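Local structure of alginase (Pseudoalteromonas, 4Q8K) at residues Val262-Ser268 against Phe305-Glu310; Leu323-Pro328 against Cys346-Ile352. The protein probably cleaves the polysaccharide alginate by beta-elimination, as an alginate lyase of polysaccharide lyase family 18. All blocks are in the same frame, centred on the assembly; numbering follows the deposited sequence.

Contact 1 (Val262-Ser268 against Phe305-Glu310); sequences VRLRNTS and FGIPVE
Two strands from the facing sheets of a beta-sandwich, 257-265 and 303-308, close on each other here, with L264 and F305 at the heart of the apolar part. The short segments run nearly parallel, 11° apart and 7.8 Å between axes, the side chains of the two sheets packing into the space between them. L264 and F305 run past one another head to tail, so that L264 CD1 comes 3.7 Å from F305 CE2 at an oblique angle to the ring. With CG anti to its own backbone N (chi1 177°), the F305 ring reaches across the gap, where V262 CG1 also meets it, 4.0 Å from F305 CD2. Further along, I307 CD1 fills in against L264 CB at 3.8 Å and also touches N266 CB. F274 stacks on the F305 ring, and V296 touches both L264 and V309.

Past the strand ends the chains draw together and the chemistry turns polar. E310 N gives a hydrogen bond to R265 O, 3.0 Å long and fairly straight (159° at the hydrogen). V309 CA leans on the same oxygen, 3.2 Å from R265 O. A water ties T267 N to P308 O, accepting from the amide and donating to the carbonyl. The R265 and E310 chains run abreast, but R265 NE and E310 OE1 stay 5.1 Å apart; the guanidinium is held instead by E271, G269 and T234. Apolar packing between sheets, closed at the strand ends by one direct backbone bond and a water bridge, fits the concanavalin-like jelly roll of alginate lyases.

Contact 2 (Leu323-Pro328 against Cys346-Ile352); sequences LQSQDP and CFEDLGI
L323 and F347 reach for each other head-on, and the methyl of one lies on the ring of the other. L323 CD2 stands 3.6 Å from the centroid of the F347 ring and 15° off its normal, a CH-pi contact over one face. In L323 a chi1 of -168° sets CG anti to the backbone N and aims the branch at the helix, where CD2 also meets I352 CG2 at 3.9 Å. The ring edge is used too: Q324 O lies near the ring plane, 3.5 Å from F347 CE1. W187 meets the same ring with its plane turned about 45°.

Three residues on, L350 sends CD2 over the backbone of the loop, 3.5 Å from Q326 O and 3.7 Å from D327 CA, while P328 CD packs against the same methyl, 4.0 Å from L350 CD2. Between the two leucines S325 OG lies 3.1 Å from C346 CB, with the sulfur a little farther; its hydrogen bond goes to C334 O, beside the C334-C346 disulfide. No hydrogen bond joins the two segments directly. G351, with positive phi, closes the helix as I352 N bonds F347 O and G351 N bonds E348 O: a Schellman motif, delivering I352 back to the apolar cluster beside a disulfide-bridged loop.

Both contacts reach the same sheet of the sandwich, but at places whose centres lie 28 Å apart, and they do not touch. Contact 1 joins that sheet, through strand 257-265, to the edge strand 303-308 of the facing one; it is partly buried, running from a partly buried apolar patch to exposed turns where backbone and water bonding take over. Contact 2 is the more buried: it lays the end of helix 340-349 against strand 321-324 and the loop after it. There the two segments meet by van der Waals and CH-pi packing; no hydrogen bond crosses, and C346 is tied by a disulfide to C334, outside both segments. The whole of contact 1 precedes contact 2 in the sequence.

Contact 1 (Val262-Ser268 against Phe305-Glu310)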
loop_
_atom_site.group_PDB
_atom_site.type_symbol
_atom_site.label_atom_id
_atom_site.label_comp_id
_atom_site.label_asym_id
_atom_site.label_seq_id
_atom_site.Cartn_x
_atom_site.Cartn_y
_atom_site.Cartn_z
ATOM N N VAL A 262 7.930 2.893 -5.904
ATOM C CA VAL A 262 6.923 3.887 -5.638
ATOM C C VAL A 262 6.465 4.548 -6.927
ATOM O O VAL A 262 7.254 4.745 -7.860
ATOM C CB VAL A 262 7.451 4.947 -4.642
ATOM C CG1 VAL A 262 8.673 5.662 -5.230
ATOM C CG2 VAL A 262 6.351 5.936 -4.303
ATOM N N ARG A 263 5.179 4.866 -7.000
ATOM C CA ARG A 263 4.693 5.763 -8.041
ATOM C C ARG A 263 4.161 7.001 -7.357
ATOM O O ARG A 263 3.372 6.896 -6.403
ATOM C CB ARG A 263 3.556 5.123 -8.836
ATOM C CG ARG A 263 3.994 3.992 -9.732
ATOM C CD ARG A 263 2.817 3.343 -10.446
ATOM N NE ARG A 263 3.314 2.524 -11.545
ATOM C CZ ARG A 263 3.457 2.976 -12.784
ATOM N NH1 ARG A 263 3.116 4.226 -13.070
ATOM N NH2 ARG A 263 3.944 2.183 -13.729
ATOM N N LEU A 264 4.588 8.157 -7.860
ATOM C CA LEU A 264 4.152 9.463 -7.380
ATOM C C LEU A 264 3.530 10.257 -8.518
ATOM O O LEU A 264 4.148 10.442 -9.568
ATOM C CB LEU A 264 5.339 10.250 -6.811
ATOM C CG LEU A 264 6.073 9.593 -5.644
ATOM C CD1 LEU A 264 7.298 10.434 -5.235
ATOM C CD2 LEU A 264 5.128 9.414 -4.467
ATOM N N ARG A 265 2.312 10.749 -8.316
ATOM C CA ARG A 265 1.665 11.542 -9.355
ATOM C C ARG A 265 2.117 13.004 -9.300
ATOM O O ARG A 265 1.836 13.709 -8.334
ATOM C CB ARG A 265 0.146 11.445 -9.229
ATOM C CG ARG A 265 -0.597 11.955 -10.447
ATOM C CD ARG A 265 -2.084 11.583 -10.399
ATOM N NE ARG A 265 -2.333 10.137 -10.419
ATOM C CZ ARG A 265 -2.306 9.385 -11.519
ATOM N NH1 ARG A 265 -2.554 8.082 -11.448
ATOM N NH2 ARG A 265 -2.025 9.931 -12.695
ATOM N N ASN A 266 2.822 13.459 -10.330
ATOM C CA ASN A 266 3.351 14.822 -10.312
ATOM C C ASN A 266 2.296 15.913 -10.534
ATOM O O ASN A 266 1.105 15.619 -10.692
ATOM C CB ASN A 266 4.573 14.983 -11.241
ATOM C CG ASN A 266 4.238 14.823 -12.728
ATOM O OD1 ASN A 266 5.077 14.361 -13.508
ATOM N ND2 ASN A 266 3.042 15.232 -13.127
ATOM N N THR A 267 2.737 17.169 -10.532
ATOM C CA THR A 267 1.830 18.308 -10.624
ATOM C C THR A 267 1.174 18.421 -11.999
ATOM O O THR A 267 0.188 19.136 -12.162
ATOM C CB THR A 267 2.540 19.643 -10.280
ATOM O OG1 THR A 267 3.672 19.828 -11.138
ATOM C CG2 THR A 267 2.999 19.650 -8.835
ATOM N N SER A 268 1.729 17.716 -12.981
ATOM C CA SER A 268 1.140 17.657 -14.315
ATOM C C SER A 268 0.090 16.546 -14.430
ATOM O O SER A 268 -0.592 16.431 -15.450
ATOM C CB SER A 268 2.227 17.442 -15.365
ATOM O OG SER A 268 3.119 18.544 -15.414
ATOM N N PHE A 305 13.278 8.704 -2.863
ATOM C CA PHE A 305 12.772 9.441 -4.004
ATOM C C PHE A 305 11.585 10.273 -3.538
ATOM O O PHE A 305 10.771 9.802 -2.740
ATOM C CB PHE A 305 12.349 8.471 -5.119
ATOM C CG PHE A 305 11.746 9.148 -6.322
ATOM C CD1 PHE A 305 12.522 9.938 -7.150
ATOM C CD2 PHE A 305 10.400 8.992 -6.625
ATOM C CE1 PHE A 305 11.972 10.567 -8.253
ATOM C CE2 PHE A 305 9.841 9.620 -7.732
ATOM C CZ PHE A 305 10.625 10.396 -8.551
ATOM N N GLY A 306 11.487 11.500 -4.042
ATOM C CA GLY A 306 10.376 12.377 -3.727
ATOM C C GLY A 306 10.217 13.515 -4.717
ATOM O O GLY A 306 11.209 13.982 -5.283
ATOM N N ILE A 307 8.975 13.962 -4.909
ATOM C CA ILE A 307 8.647 15.103 -5.761
ATOM C C ILE A 307 7.422 15.839 -5.226
ATOM O O ILE A 307 6.677 15.303 -4.404
ATOM C CB ILE A 307 8.293 14.670 -7.205
ATOM C CG1 ILE A 307 7.031 13.800 -7.198
ATOM C CG2 ILE A 307 9.472 13.976 -7.878
ATOM C CD1 ILE A 307 6.619 13.329 -8.562
ATOM N N PRO A 308 7.203 17.075 -5.696
ATOM C CA PRO A 308 5.908 17.706 -5.426
ATOM C C PRO A 308 4.839 16.911 -6.163
ATOM O O PRO A 308 5.082 16.476 -7.285
ATOM C CB PRO A 308 6.057 19.104 -6.041
ATOM C CG PRO A 308 7.555 19.345 -6.102
ATOM C CD PRO A 308 8.134 17.983 -6.393
ATOM N N VAL A 309 3.679 16.723 -5.549
ATOM C CA VAL A 309 2.636 15.905 -6.163
ATOM C C VAL A 309 1.408 16.737 -6.516
ATOM O O VAL A 309 1.212 17.827 -5.979
ATOM C CB VAL A 309 2.222 14.753 -5.241
ATOM C CG1 VAL A 309 3.391 13.805 -4.996
ATOM C CG2 VAL A 309 1.688 15.290 -3.921
ATOM N N GLU A 310 0.588 16.229 -7.433
ATOM C CA GLU A 310 -0.667 16.898 -7.761
ATOM C C GLU A 310 -1.516 16.970 -6.501
ATOM O O GLU A 310 -1.730 15.966 -5.827
ATOM C CB GLU A 310 -1.421 16.148 -8.861
ATOM C CG GLU A 310 -2.655 16.893 -9.377
ATOM C CD GLU A 310 -3.235 16.279 -10.646
ATOM O OE1 GLU A 310 -3.546 15.072 -10.639
ATOM O OE2 GLU A 310 -3.371 17.003 -11.657
HETATM O O HOH W 1 5.690 17.499 -9.677
#

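Contact 2 (Leu323-Pro328 against Cys346-Ile352)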
loop_
_atom_site.group_PDB
_atom_site.type_symbol
_atom_site.label_atom_id
_atom_site.label_comp_id
_atom_site.label_asym_id
_atom_site.label_seq_id
_atom_site.Cartn_x
_atom_site.Cartn_y
_atom_site.Cartn_z
ATOM N N LEU A 323 -4.008 -6.269 -1.944
ATOM C CA LEU A 323 -3.582 -7.263 -2.930
ATOM C C LEU A 323 -4.269 -7.060 -4.284
ATOM O O LEU A 323 -5.501 -7.033 -4.373
ATOM C CB LEU A 323 -3.871 -8.669 -2.391
ATOM C CG LEU A 323 -3.273 -9.885 -3.114
ATOM C CD1 LEU A 323 -1.753 -9.891 -2.998
ATOM C CD2 LEU A 323 -3.875 -11.178 -2.542
ATOM N N GLN A 324 -3.453 -6.907 -5.328
ATOM C CA GLN A 324 -3.915 -6.533 -6.655
ATOM C C GLN A 324 -4.253 -7.774 -7.474
ATOM O O GLN A 324 -3.448 -8.697 -7.555
ATOM C CB GLN A 324 -2.822 -5.739 -7.379
ATOM C CG GLN A 324 -2.368 -4.480 -6.629
ATOM C CD GLN A 324 -3.487 -3.453 -6.490
ATOM O OE1 GLN A 324 -3.976 -3.193 -5.386
ATOM N NE2 GLN A 324 -3.888 -2.860 -7.610
ATOM N N SER A 325 -5.440 -7.791 -8.078
ATOM C CA SER A 325 -5.843 -8.936 -8.894
ATOM C C SER A 325 -5.345 -8.723 -10.318
ATOM O O SER A 325 -6.032 -8.128 -11.140
ATOM C CB SER A 325 -7.362 -9.115 -8.873
ATOM O OG SER A 325 -7.740 -10.302 -9.556
ATOM N N GLN A 326 -4.130 -9.197 -10.589
ATOM C CA GLN A 326 -3.451 -8.918 -11.853
ATOM C C GLN A 326 -2.502 -10.060 -12.211
ATOM O O GLN A 326 -1.812 -10.614 -11.346
ATOM C CB GLN A 326 -2.685 -7.582 -11.755
ATOM C CG GLN A 326 -2.175 -7.027 -13.079
ATOM C CD GLN A 326 -1.367 -5.747 -12.887
ATOM O OE1 GLN A 326 -1.406 -4.844 -13.718
ATOM N NE2 GLN A 326 -0.644 -5.672 -11.786
ATOM N N ASP A 327 -2.487 -10.435 -13.486
ATOM C CA ASP A 327 -1.560 -11.447 -13.972
ATOM C C ASP A 327 -0.164 -10.824 -13.963
ATOM O O ASP A 327 0.015 -9.737 -14.493
ATOM C CB ASP A 327 -1.933 -11.843 -15.397
ATOM C CG ASP A 327 -1.220 -13.097 -15.861
ATOM O OD1 ASP A 327 0.029 -13.073 -15.975
ATOM O OD2 ASP A 327 -1.916 -14.114 -16.109
ATOM N N PRO A 328 0.821 -11.500 -13.351
ATOM C CA PRO A 328 2.160 -10.900 -13.266
ATOM C C PRO A 328 2.925 -10.924 -14.593
ATOM O O PRO A 328 3.834 -10.114 -14.778
ATOM C CB PRO A 328 2.867 -11.771 -12.223
ATOM C CG PRO A 328 2.179 -13.102 -12.338
ATOM C CD PRO A 328 0.736 -12.765 -12.608
ATOM N N CYS A 346 -9.743 -15.339 -8.952
ATOM C CA CYS A 346 -8.509 -14.791 -9.507
ATOM C C CYS A 346 -7.284 -15.185 -8.683
ATOM O O CYS A 346 -6.297 -15.675 -9.225
ATOM C CB CYS A 346 -8.614 -13.275 -9.602
ATOM S SG CYS A 346 -9.693 -12.713 -10.905
ATOM N N PHE A 347 -7.341 -14.974 -7.371
ATOM C CA PHE A 347 -6.187 -15.264 -6.529
ATOM C C PHE A 347 -5.875 -16.755 -6.494
ATOM O O PHE A 347 -4.715 -17.150 -6.400
ATOM C CB PHE A 347 -6.337 -14.655 -5.129
ATOM C CG PHE A 347 -6.307 -13.150 -5.131
ATOM C CD1 PHE A 347 -5.269 -12.473 -5.755
ATOM C CD2 PHE A 347 -7.329 -12.414 -4.540
ATOM C CE1 PHE A 347 -5.240 -11.085 -5.773
ATOM C CE2 PHE A 347 -7.310 -11.037 -4.553
ATOM C CZ PHE A 347 -6.261 -10.366 -5.166
ATOM N N GLU A 348 -6.906 -17.587 -6.591
ATOM C CA GLU A 348 -6.680 -19.020 -6.688
ATOM C C GLU A 348 -5.900 -19.352 -7.956
ATOM O O GLU A 348 -4.894 -20.058 -7.904
ATOM C CB GLU A 348 -8.013 -19.771 -6.649
ATOM C CG GLU A 348 -8.602 -19.849 -5.256
ATOM C CD GLU A 348 -9.965 -20.523 -5.243
ATOM O OE1 GLU A 348 -10.474 -20.804 -4.139
ATOM O OE2 GLU A 348 -10.516 -20.769 -6.338
ATOM N N ASP A 349 -6.364 -18.824 -9.083
ATOM C CA ASP A 349 -5.773 -19.115 -10.385
ATOM C C ASP A 349 -4.379 -18.504 -10.505
ATOM O O ASP A 349 -3.503 -19.064 -11.172
ATOM C CB ASP A 349 -6.677 -18.600 -11.511
ATOM C CG ASP A 349 -7.996 -19.373 -11.615
ATOM O OD1 ASP A 349 -8.198 -20.336 -10.853
ATOM O OD2 ASP A 349 -8.815 -19.016 -12.487
ATOM N N LEU A 350 -4.182 -17.363 -9.846
ATOM C CA LEU A 350 -2.887 -16.680 -9.854
ATOM C C LEU A 350 -1.889 -17.359 -8.936
ATOM O O LEU A 350 -0.716 -16.979 -8.895
ATOM C CB LEU A 350 -3.042 -15.220 -9.425
ATOM C CG LEU A 350 -3.795 -14.308 -10.385
ATOM C CD1 LEU A 350 -4.290 -13.074 -9.642
ATOM C CD2 LEU A 350 -2.919 -13.932 -11.573
ATOM N N GLY A 351 -2.349 -18.355 -8.190
ATOM C CA GLY A 351 -1.504 -19.041 -7.237
ATOM C C GLY A 351 -1.103 -18.194 -6.035
ATOM O O GLY A 351 -0.066 -18.450 -5.411
ATOM N N ILE A 352 -1.913 -17.190 -5.702
ATOM C CA ILE A 352 -1.627 -16.389 -4.509
ATOM C C ILE A 352 -2.339 -16.975 -3.291
ATOM O O ILE A 352 -3.515 -16.716 -3.068
ATOM C CB ILE A 352 -2.004 -14.911 -4.678
ATOM C CG1 ILE A 352 -1.405 -14.347 -5.967
ATOM C CG2 ILE A 352 -1.526 -14.123 -3.471
ATOM C CD1 ILE A 352 0.068 -14.566 -6.095
#